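Local coordinates for protein DR2417 (Deinococcus radiodurans, PDB 4XWW) that degrades RNA as a two-metal metallo-beta-lactamase-family ribonuclease with 5'-3' exonuclease activity, and probably takes part in rRNA maturation and possibly mRNA decay, at residues I77-H89 with F148-Y161. Residues are numbered along the deposited sequence; the frame is centred on the assembly and turned at random.
With ZN (zinc ion), chain E; ZN (zinc ion), chain F; nucleotides of chain C.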
ATOM      1  N   ILE A  77      26.181   8.133  29.907  1.00 29.59           N
ATOM      2  CA  ILE A  77      25.755   6.831  29.395  1.00 28.79           C
ATOM      3  C   ILE A  77      26.601   5.709  29.998  1.00 28.77           C
ATOM      4  O   ILE A  77      27.823   5.669  29.815  1.00 30.66           O
ATOM      5  CB  ILE A  77      25.840   6.765  27.855  1.00 28.04           C
ATOM      6  CG1 ILE A  77      24.932   7.813  27.204  1.00 28.05           C
ATOM      7  CG2 ILE A  77      25.450   5.349  27.351  1.00 26.75           C
ATOM      8  CD1 ILE A  77      25.244   8.046  25.752  1.00 34.97           C
ATOM      9  N   LYS A  78      25.951   4.823  30.746  1.00 28.98           N
ATOM     10  CA  LYS A  78      26.666   3.772  31.458  1.00 31.43           C
ATOM     11  C   LYS A  78      26.747   2.506  30.627  1.00 32.23           C
ATOM     12  O   LYS A  78      27.618   1.664  30.845  1.00 33.13           O
ATOM     13  CB  LYS A  78      25.996   3.474  32.799  1.00 32.21           C
ATOM     14  CG  LYS A  78      26.106   4.608  33.784  1.00 37.92           C
ATOM     15  CD  LYS A  78      27.570   4.948  34.039  1.00 36.13           C
ATOM     16  CE  LYS A  78      27.702   6.348  34.589  1.00 45.89           C
ATOM     17  NZ  LYS A  78      29.135   6.752  34.753  1.00 50.27           N
ATOM     18  N   GLY A  79      25.837   2.370  29.671  1.00 25.64           N
ATOM     19  CA  GLY A  79      25.826   1.175  28.853  1.00 29.79           C
ATOM     20  C   GLY A  79      24.556   0.948  28.069  1.00 29.89           C
ATOM     21  O   GLY A  79      23.621   1.749  28.112  1.00 26.81           O
ATOM     22  N   TRP A  80      24.531  -0.184  27.368  1.00 23.73           N
ATOM     23  CA  TRP A  80      23.488  -0.515  26.438  1.00 22.15           C
ATOM     24  C   TRP A  80      22.963  -1.921  26.691  1.00 21.28           C
ATOM     25  O   TRP A  80      23.732  -2.822  27.046  1.00 26.67           O
ATOM     26  CB  TRP A  80      24.024  -0.418  25.005  1.00 23.55           C
ATOM     27  CG  TRP A  80      23.223   0.461  24.066  1.00 24.80           C
ATOM     28  CD1 TRP A  80      22.046   0.143  23.438  1.00 28.96           C
ATOM     29  CD2 TRP A  80      23.555   1.786  23.636  1.00 25.51           C
ATOM     30  NE1 TRP A  80      21.628   1.190  22.653  1.00 23.94           N
ATOM     31  CE2 TRP A  80      22.540   2.208  22.750  1.00 23.01           C
ATOM     32  CE3 TRP A  80      24.616   2.658  23.909  1.00 29.30           C
ATOM     33  CZ2 TRP A  80      22.548   3.464  22.141  1.00 26.58           C
ATOM     34  CZ3 TRP A  80      24.622   3.910  23.301  1.00 34.17           C
ATOM     35  CH2 TRP A  80      23.592   4.296  22.426  1.00 26.19           C
ATOM     36  N   ILE A  81      21.658  -2.084  26.496  1.00 20.39           N
ATOM     37  CA  ILE A  81      20.983  -3.372  26.459  1.00 19.54           C
ATOM     38  C   ILE A  81      20.465  -3.610  25.042  1.00 23.38           C
ATOM     39  O   ILE A  81      19.802  -2.735  24.484  1.00 22.31           O
ATOM     40  CB  ILE A  81      19.794  -3.411  27.432  1.00 19.05           C
ATOM     41  CG1 ILE A  81      20.272  -3.277  28.883  1.00 19.69           C
ATOM     42  CG2 ILE A  81      18.959  -4.680  27.258  1.00 18.21           C
ATOM     43  CD1 ILE A  81      19.137  -3.039  29.824  1.00 26.04           C
ATOM     44  N   LEU A  82      20.775  -4.771  24.466  1.00 19.14           N
ATOM     45  CA  LEU A  82      20.245  -5.136  23.147  1.00 22.30           C
ATOM     46  C   LEU A  82      19.321  -6.346  23.291  1.00 25.67           C
ATOM     47  O   LEU A  82      19.787  -7.437  23.636  1.00 24.92           O
ATOM     48  CB  LEU A  82      21.383  -5.447  22.162  1.00 18.73           C
ATOM     49  CG  LEU A  82      22.437  -4.366  21.966  1.00 19.70           C
ATOM     50  CD1 LEU A  82      23.381  -4.772  20.842  1.00 23.77           C
ATOM     51  CD2 LEU A  82      21.731  -3.058  21.611  1.00 25.89           C
ATOM     52  N   THR A  83      18.023  -6.161  23.024  1.00 18.05           N
ATOM     53  CA  THR A  83      17.043  -7.209  23.331  1.00 19.26           C
ATOM     54  C   THR A  83      17.012  -8.358  22.314  1.00 23.12           C
ATOM     55  O   THR A  83      16.738  -9.491  22.683  1.00 19.71           O
ATOM     56  CB  THR A  83      15.602  -6.647  23.469  1.00 20.75           C
ATOM     57  OG1 THR A  83      15.179  -6.025  22.241  1.00 20.01           O
ATOM     58  CG2 THR A  83      15.510  -5.622  24.629  1.00 18.29           C
ATOM     59  N   HIS A  84      17.281  -8.049  21.051  1.00 17.38           N
ATOM     60  CA  HIS A  84      17.307  -9.060  19.986  1.00 17.27           C
ATOM     61  C   HIS A  84      17.828  -8.440  18.690  1.00 18.28           C
ATOM     62  O   HIS A  84      17.958  -7.219  18.586  1.00 17.41           O
ATOM     63  CB  HIS A  84      15.925  -9.716  19.747  1.00 16.73           C
ATOM     64  CG  HIS A  84      14.846  -8.801  19.227  1.00 15.63           C
ATOM     65  ND1 HIS A  84      14.334  -7.756  19.955  1.00 15.71           N
ATOM     66  CD2 HIS A  84      14.120  -8.845  18.071  1.00 19.37           C
ATOM     67  CE1 HIS A  84      13.351  -7.177  19.281  1.00 14.64           C
ATOM     68  NE2 HIS A  84      13.208  -7.828  18.137  1.00 17.23           N
ATOM     69  N   GLY A  85      18.138  -9.285  17.712  1.00 18.99           N
ATOM     70  CA  GLY A  85      18.880  -8.857  16.540  1.00 16.59           C
ATOM     71  C   GLY A  85      18.022  -8.429  15.333  1.00 16.24           C
ATOM     72  O   GLY A  85      18.555  -8.362  14.226  1.00 20.96           O
ATOM     73  N   HIS A  86      16.736  -8.150  15.523  1.00 18.03           N
ATOM     74  CA  HIS A  86      15.925  -7.585  14.414  1.00 19.15           C
ATOM     75  C   HIS A  86      16.425  -6.197  14.031  1.00 19.82           C
ATOM     76  O   HIS A  86      16.893  -5.439  14.878  1.00 20.87           O
ATOM     77  CB  HIS A  86      14.434  -7.505  14.777  1.00 18.43           C
ATOM     78  CG  HIS A  86      13.683  -8.768  14.526  1.00 16.23           C
ATOM     79  ND1 HIS A  86      12.586  -9.145  15.268  1.00 15.71           N
ATOM     80  CD2 HIS A  86      13.874  -9.756  13.618  1.00 17.89           C
ATOM     81  CE1 HIS A  86      12.129 -10.303  14.832  1.00 18.98           C
ATOM     82  NE2 HIS A  86      12.887 -10.688  13.818  1.00 17.47           N
ATOM     83  N   GLU A  87      16.294  -5.848  12.752  1.00 18.77           N
ATOM     84  CA  GLU A  87      16.784  -4.573  12.256  1.00 20.62           C
ATOM     85  C   GLU A  87      16.116  -3.372  12.899  1.00 16.62           C
ATOM     86  O   GLU A  87      16.737  -2.329  12.991  1.00 20.07           O
ATOM     87  CB  GLU A  87      16.617  -4.492  10.733  1.00 25.24           C
ATOM     88  CG  GLU A  87      17.630  -5.347   9.973  1.00 25.35           C
ATOM     89  CD  GLU A  87      19.030  -4.786   9.952  1.00 39.79           C
ATOM     90  OE1 GLU A  87      19.238  -3.639  10.380  1.00 40.79           O
ATOM     91  OE2 GLU A  87      19.930  -5.510   9.494  1.00 55.50           O
ATOM     92  N   ASP A  88      14.872  -3.494  13.344  1.00 15.98           N
ATOM     93  CA  ASP A  88      14.272  -2.332  14.010  1.00 20.28           C
ATOM     94  C   ASP A  88      14.682  -2.232  15.480  1.00 22.79           C
ATOM     95  O   ASP A  88      14.171  -1.380  16.216  1.00 20.34           O
ATOM     96  CB  ASP A  88      12.740  -2.349  13.889  1.00 21.35           C
ATOM     97  CG  ASP A  88      12.100  -3.461  14.668  1.00 28.27           C
ATOM     98  OD1 ASP A  88      12.618  -4.595  14.613  1.00 28.84           O
ATOM     99  OD2 ASP A  88      11.061  -3.194  15.311  1.00 26.02           O
ATOM    100  N   HIS A  89      15.640  -3.070  15.899  1.00 18.78           N
ATOM    101  CA  HIS A  89      16.259  -2.894  17.208  1.00 19.57           C
ATOM    102  C   HIS A  89      17.777  -2.742  17.159  1.00 19.93           C
ATOM    103  O   HIS A  89      18.345  -2.178  18.080  1.00 19.75           O
ATOM    104  CB  HIS A  89      15.867  -4.054  18.133  1.00 19.02           C
ATOM    105  CG  HIS A  89      14.385  -4.147  18.342  1.00 19.02           C
ATOM    106  ND1 HIS A  89      13.774  -3.711  19.501  1.00 21.72           N
ATOM    107  CD2 HIS A  89      13.392  -4.558  17.523  1.00 17.78           C
ATOM    108  CE1 HIS A  89      12.470  -3.895  19.395  1.00 19.04           C
ATOM    109  NE2 HIS A  89      12.212  -4.406  18.207  1.00 20.86           N
ATOM    110  N   PHE A 148      17.918 -10.274  32.557  1.00 21.31           N
ATOM    111  CA  PHE A 148      17.397 -10.739  31.279  1.00 25.47           C
ATOM    112  C   PHE A 148      16.505 -11.955  31.475  1.00 25.73           C
ATOM    113  O   PHE A 148      16.796 -12.797  32.316  1.00 22.75           O
ATOM    114  CB  PHE A 148      18.556 -11.078  30.331  1.00 25.38           C
ATOM    115  CG  PHE A 148      19.348  -9.879  29.880  1.00 28.14           C
ATOM    116  CD1 PHE A 148      20.289  -9.297  30.711  1.00 31.59           C
ATOM    117  CD2 PHE A 148      19.165  -9.348  28.612  1.00 26.65           C
ATOM    118  CE1 PHE A 148      21.014  -8.190  30.300  1.00 29.57           C
ATOM    119  CE2 PHE A 148      19.895  -8.245  28.195  1.00 24.69           C
ATOM    120  CZ  PHE A 148      20.823  -7.670  29.043  1.00 27.26           C
ATOM    121  N   PHE A 149      15.425 -12.062  30.703  1.00 21.29           N
ATOM    122  CA  PHE A 149      14.672 -13.312  30.696  1.00 18.44           C
ATOM    123  C   PHE A 149      14.152 -13.616  29.282  1.00 19.88           C
ATOM    124  O   PHE A 149      14.014 -12.726  28.437  1.00 21.21           O
ATOM    125  CB  PHE A 149      13.526 -13.279  31.714  1.00 20.32           C
ATOM    126  CG  PHE A 149      12.537 -12.181  31.476  1.00 23.18           C
ATOM    127  CD1 PHE A 149      12.723 -10.928  32.041  1.00 21.48           C
ATOM    128  CD2 PHE A 149      11.415 -12.397  30.681  1.00 19.23           C
ATOM    129  CE1 PHE A 149      11.814  -9.908  31.827  1.00 21.88           C
ATOM    130  CE2 PHE A 149      10.490 -11.371  30.445  1.00 19.39           C
ATOM    131  CZ  PHE A 149      10.693 -10.119  31.014  1.00 18.41           C
ATOM    132  N   CYS A 150      13.870 -14.888  29.033  1.00 18.44           N
ATOM    133  CA  CYS A 150      13.501 -15.333  27.697  1.00 15.86           C
ATOM    134  C   CYS A 150      12.065 -14.987  27.341  1.00 14.88           C
ATOM    135  O   CYS A 150      11.153 -15.238  28.112  1.00 19.34           O
ATOM    136  CB  CYS A 150      13.711 -16.843  27.591  1.00 21.45           C
ATOM    137  SG  CYS A 150      13.312 -17.493  25.957  1.00 21.41           S
ATOM    138  N   MET A 151      11.867 -14.416  26.154  1.00 18.52           N
ATOM    139  CA  MET A 151      10.523 -14.337  25.575  1.00 21.17           C
ATOM    140  C   MET A 151      10.571 -14.840  24.136  1.00 19.07           C
ATOM    141  O   MET A 151      11.413 -14.415  23.357  1.00 19.67           O
ATOM    142  CB  MET A 151       9.966 -12.908  25.621  1.00 18.42           C
ATOM    143  CG  MET A 151       9.868 -12.342  27.063  1.00 21.12           C
ATOM    144  SD  MET A 151       8.540 -13.165  27.969  1.00 25.77           S
ATOM    145  CE  MET A 151       7.141 -12.384  27.216  1.00 34.54           C
ATOM    146  N   THR A 152       9.672 -15.753  23.788  1.00 17.94           N
ATOM    147  CA  THR A 152       9.613 -16.204  22.402  1.00 15.74           C
ATOM    148  C   THR A 152       9.258 -15.056  21.455  1.00 14.94           C
ATOM    149  O   THR A 152       8.527 -14.130  21.808  1.00 16.21           O
ATOM    150  CB  THR A 152       8.593 -17.344  22.203  1.00 18.49           C
ATOM    151  OG1 THR A 152       7.372 -17.028  22.886  1.00 19.54           O
ATOM    152  CG2 THR A 152       9.129 -18.647  22.738  1.00 20.02           C
ATOM    153  N   HIS A 153       9.808 -15.146  20.252  1.00 14.89           N
ATOM    154  CA  HIS A 153       9.661 -14.125  19.214  1.00 14.60           C
ATOM    155  C   HIS A 153      10.021 -14.819  17.899  1.00 16.79           C
ATOM    156  O   HIS A 153      10.220 -16.033  17.871  1.00 18.94           O
ATOM    157  CB  HIS A 153      10.575 -12.923  19.539  1.00 13.87           C
ATOM    158  CG  HIS A 153      10.328 -11.696  18.708  1.00 13.28           C
ATOM    159  ND1 HIS A 153       9.096 -11.385  18.158  1.00 17.14           N
ATOM    160  CD2 HIS A 153      11.171 -10.701  18.334  1.00 15.64           C
ATOM    161  CE1 HIS A 153       9.196 -10.252  17.483  1.00 16.10           C
ATOM    162  NE2 HIS A 153      10.443  -9.831  17.553  1.00 18.08           N
ATOM    163  N   SER A 154      10.126 -14.049  16.825  1.00 14.94           N
ATOM    164  CA  SER A 154      10.345 -14.593  15.489  1.00 17.70           C
ATOM    165  C   SER A 154      11.835 -14.672  15.138  1.00 19.83           C
ATOM    166  O   SER A 154      12.193 -14.943  13.983  1.00 21.66           O
ATOM    167  CB  SER A 154       9.623 -13.724  14.472  1.00 17.68           C
ATOM    168  OG  SER A 154       9.864 -12.363  14.795  1.00 18.84           O
ATOM    169  N   ILE A 155      12.685 -14.395  16.130  1.00 18.48           N
ATOM    170  CA  ILE A 155      14.139 -14.577  16.007  1.00 20.84           C
ATOM    171  C   ILE A 155      14.628 -15.166  17.345  1.00 16.53           C
ATOM    172  O   ILE A 155      14.054 -14.866  18.387  1.00 18.34           O
ATOM    173  CB  ILE A 155      14.866 -13.235  15.669  1.00 20.48           C
ATOM    174  CG1 ILE A 155      16.319 -13.475  15.223  1.00 20.56           C
ATOM    175  CG2 ILE A 155      14.840 -12.270  16.870  1.00 18.46           C
ATOM    176  CD1 ILE A 155      17.059 -12.200  14.800  1.00 19.33           C
ATOM    177  N   PRO A 156      15.644 -16.047  17.320  1.00 19.95           N
ATOM    178  CA  PRO A 156      16.190 -16.589  18.575  1.00 20.45           C
ATOM    179  C   PRO A 156      16.908 -15.536  19.432  1.00 18.27           C
ATOM    180  O   PRO A 156      17.199 -14.430  18.940  1.00 18.54           O
ATOM    181  CB  PRO A 156      17.192 -17.657  18.097  1.00 21.32           C
ATOM    182  CG  PRO A 156      16.751 -18.016  16.727  1.00 24.71           C
ATOM    183  CD  PRO A 156      16.167 -16.758  16.135  1.00 20.47           C
ATOM    184  N   ASP A 157      17.190 -15.888  20.684  1.00 18.58           N
ATOM    185  CA  ASP A 157      17.989 -15.058  21.580  1.00 20.59           C
ATOM    186  C   ASP A 157      17.316 -13.707  21.770  1.00 19.37           C
ATOM    187  O   ASP A 157      17.960 -12.659  21.732  1.00 19.85           O
ATOM    188  CB  ASP A 157      19.412 -14.897  21.049  1.00 20.60           C
ATOM    189  CG  ASP A 157      20.315 -16.080  21.401  1.00 24.22           C
ATOM    190  OD1 ASP A 157      19.927 -16.914  22.257  1.00 21.93           O
ATOM    191  OD2 ASP A 157      21.419 -16.166  20.818  1.00 23.16           O
ATOM    192  N   ASN A 158      16.003 -13.775  21.964  1.00 17.10           N
ATOM    193  CA  ASN A 158      15.160 -12.617  22.222  1.00 15.80           C
ATOM    194  C   ASN A 158      14.863 -12.492  23.702  1.00 16.94           C
ATOM    195  O   ASN A 158      14.428 -13.453  24.337  1.00 20.67           O
ATOM    196  CB  ASN A 158      13.854 -12.746  21.449  1.00 17.72           C
ATOM    197  CG  ASN A 158      12.962 -11.559  21.640  1.00 22.80           C
ATOM    198  OD1 ASN A 158      13.191 -10.511  21.051  1.00 21.11           O
ATOM    199  ND2 ASN A 158      11.925 -11.714  22.460  1.00 19.44           N
ATOM    200  N   ALA A 159      15.108 -11.316  24.268  1.00 17.88           N
ATOM    201  CA  ALA A 159      14.921 -11.151  25.701  1.00 23.68           C
ATOM    202  C   ALA A 159      13.954 -10.049  26.031  1.00 21.95           C
ATOM    203  O   ALA A 159      13.845  -9.056  25.311  1.00 21.93           O
ATOM    204  CB  ALA A 159      16.266 -10.861  26.403  1.00 20.34           C
ATOM    205  N   GLY A 160      13.269 -10.239  27.150  1.00 18.07           N
ATOM    206  CA  GLY A 160      12.740  -9.133  27.916  1.00 16.10           C
ATOM    207  C   GLY A 160      13.718  -8.868  29.054  1.00 16.81           C
ATOM    208  O   GLY A 160      14.723  -9.600  29.240  1.00 20.11           O
ATOM    209  N   TYR A 161      13.475  -7.812  29.816  1.00 16.46           N
ATOM    210  CA  TYR A 161      14.338  -7.561  30.970  1.00 17.48           C
ATOM    211  C   TYR A 161      13.578  -6.865  32.089  1.00 17.05           C
ATOM    212  O   TYR A 161      12.569  -6.194  31.870  1.00 20.25           O
ATOM    213  CB  TYR A 161      15.580  -6.725  30.581  1.00 18.53           C
ATOM    214  CG  TYR A 161      15.220  -5.371  30.031  1.00 21.98           C
ATOM    215  CD1 TYR A 161      14.965  -5.206  28.679  1.00 22.31           C
ATOM    216  CD2 TYR A 161      15.100  -4.262  30.863  1.00 24.97           C
ATOM    217  CE1 TYR A 161      14.593  -3.970  28.166  1.00 25.22           C
ATOM    218  CE2 TYR A 161      14.733  -3.030  30.362  1.00 26.86           C
ATOM    219  CZ  TYR A 161      14.493  -2.888  29.013  1.00 22.68           C
ATOM    220  OH  TYR A 161      14.120  -1.668  28.522  1.00 26.30           O
TER
HETATM  221 ZN    ZN E 601      11.564  -8.147  16.805  1.00 21.63          ZN
HETATM  222 ZN    ZN F 602      10.602  -4.759  16.798  1.00 30.61          ZN
ATOM    223  P     U C   4      14.973  -8.613  10.140  1.00 32.63           P
ATOM    224  OP1   U C   4      15.178 -10.060  10.375  1.00 51.59           O
ATOM    225  OP2   U C   4      15.229  -7.646  11.230  1.00 40.02           O
ATOM    226  O5'   U C   4      15.856  -8.244   8.867  1.00 60.35           O
ATOM    227  C5'   U C   4      15.638  -7.033   8.130  1.00 58.56           C
ATOM    228  C4'   U C   4      14.843  -7.315   6.879  1.00 45.63           C
ATOM    229  O4'   U C   4      14.270  -6.066   6.402  1.00 55.98           O
ATOM    230  C3'   U C   4      15.632  -7.884   5.700  1.00 57.15           C
ATOM    231  O3'   U C   4      15.671  -9.311   5.730  1.00 73.05           O
ATOM    232  C2'   U C   4      14.927  -7.252   4.505  1.00 55.73           C
ATOM    233  O2'   U C   4      13.686  -7.842   4.184  1.00 59.19           O
ATOM    234  C1'   U C   4      14.637  -5.859   5.053  1.00 58.03           C
ATOM    235  N1    U C   4      15.805  -4.969   5.028  1.00 51.35           N
ATOM    236  C2    U C   4      15.871  -4.026   4.022  1.00 56.80           C
ATOM    237  O2    U C   4      15.009  -3.905   3.170  1.00 58.71           O
ATOM    238  N3    U C   4      16.986  -3.227   4.054  1.00 61.06           N
ATOM    239  C4    U C   4      18.020  -3.271   4.965  1.00 58.03           C
ATOM    240  O4    U C   4      18.957  -2.480   4.857  1.00 63.48           O
ATOM    241  C5    U C   4      17.878  -4.275   5.974  1.00 50.20           C
ATOM    242  C6    U C   4      16.801  -5.070   5.971  1.00 52.94           C
ATOM    243  P     U C   3       9.468  -7.089  13.334  1.00 29.94           P
ATOM    244  OP1   U C   3       8.851  -8.198  14.097  1.00 27.55           O
ATOM    245  OP2   U C   3       9.958  -5.887  14.048  1.00 34.04           O
ATOM    246  O5'   U C   3      10.651  -7.705  12.468  1.00 29.98           O
ATOM    247  C5'   U C   3      10.384  -8.730  11.498  1.00 32.79           C
ATOM    248  C4'   U C   3      11.162  -8.452  10.238  1.00 47.85           C
ATOM    249  O4'   U C   3      10.398  -7.553   9.388  1.00 58.92           O
ATOM    250  C3'   U C   3      12.521  -7.793  10.453  1.00 49.04           C
ATOM    251  O3'   U C   3      13.489  -8.403   9.615  1.00 40.49           O
ATOM    252  C2'   U C   3      12.280  -6.343  10.046  1.00 53.66           C
ATOM    253  O2'   U C   3      13.435  -5.692   9.555  1.00 50.29           O
ATOM    254  C1'   U C   3      11.237  -6.510   8.944  1.00 58.16           C
ATOM    255  N1    U C   3      10.421  -5.309   8.736  1.00 49.66           N
ATOM    256  C2    U C   3      10.282  -4.842   7.443  1.00 49.36           C
ATOM    257  O2    U C   3      10.791  -5.393   6.483  1.00 48.16           O
ATOM    258  N3    U C   3       9.519  -3.710   7.319  1.00 42.51           N
ATOM    259  C4    U C   3       8.896  -3.008   8.329  1.00 48.93           C
ATOM    260  O4    U C   3       8.240  -2.002   8.052  1.00 48.32           O
ATOM    261  C5    U C   3       9.092  -3.551   9.637  1.00 47.76           C
ATOM    262  C6    U C   3       9.834  -4.653   9.792  1.00 45.59           C
TER
HETATM  263  O   HOH W   1      19.821 -10.075  22.919  1.00 18.92           O
HETATM  264  O   HOH W   2      18.555 -12.022  18.494  1.00 17.36           O
HETATM  265  O   HOH W   3      12.577 -12.965  12.212  1.00 21.40           O
HETATM  266  O   HOH W   4      10.332  -6.757  16.633  1.00 16.45           O
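Thr83 and Ala159 carry the one direct backbone hydrogen bond between 77-89 and 148-161, Ala159 N to Thr83 O at 2.9 Å. It lies where strand 77-82 of one sheet of the metallo-beta-lactamase αβ/βα sandwich runs out into the His-x-His-x-Asp-His motif, a loop passing into helix 87-90 at the His86 N-cap, beside the hairpin 144-150/159-165 of the other sheet. Water 2 bridges Gly85 N and Pro156 O.

Between the sheets, Ile81 lays CG2 against Phe148 CE2 (3.8 Å) and CD1 over one face of the Tyr161 ring, while Thr83 CG2 meets that ring at its edge. The Tyr161 hydroxyl reaches on to His172.

At the loop end the two segments share a zinc ion, held by His84 NE2, His86 ND1 and His153 NE2 with a water that also binds the second zinc; Asp88, His89 and His403 complete that site. His153 ND1 is hydrogen-bonded to Gly380 O. His153 turns an edge, offset, toward the His84 face, planes at 79°. With CG between its backbone N and carbonyl carbon (chi1 65°), His84 donates from ND1 to Thr83 OG1 at 3.0 Å, in its ring plane; with NE2 on zinc, both ring nitrogens are engaged. Asn158 OD1 sits over one His84 face, toward the rim, 3.0 Å from CG, while its ND2 is spent on Met151 O and Asp175 O.

The His86 ring is sandwiched: U3 O5' of the RNA chain over one face, Ile155 CG2 over the other, 4.0 Å from the centroid. Glu87 N donates to U4 OP2 at 2.6 Å, nearly straight at 172°.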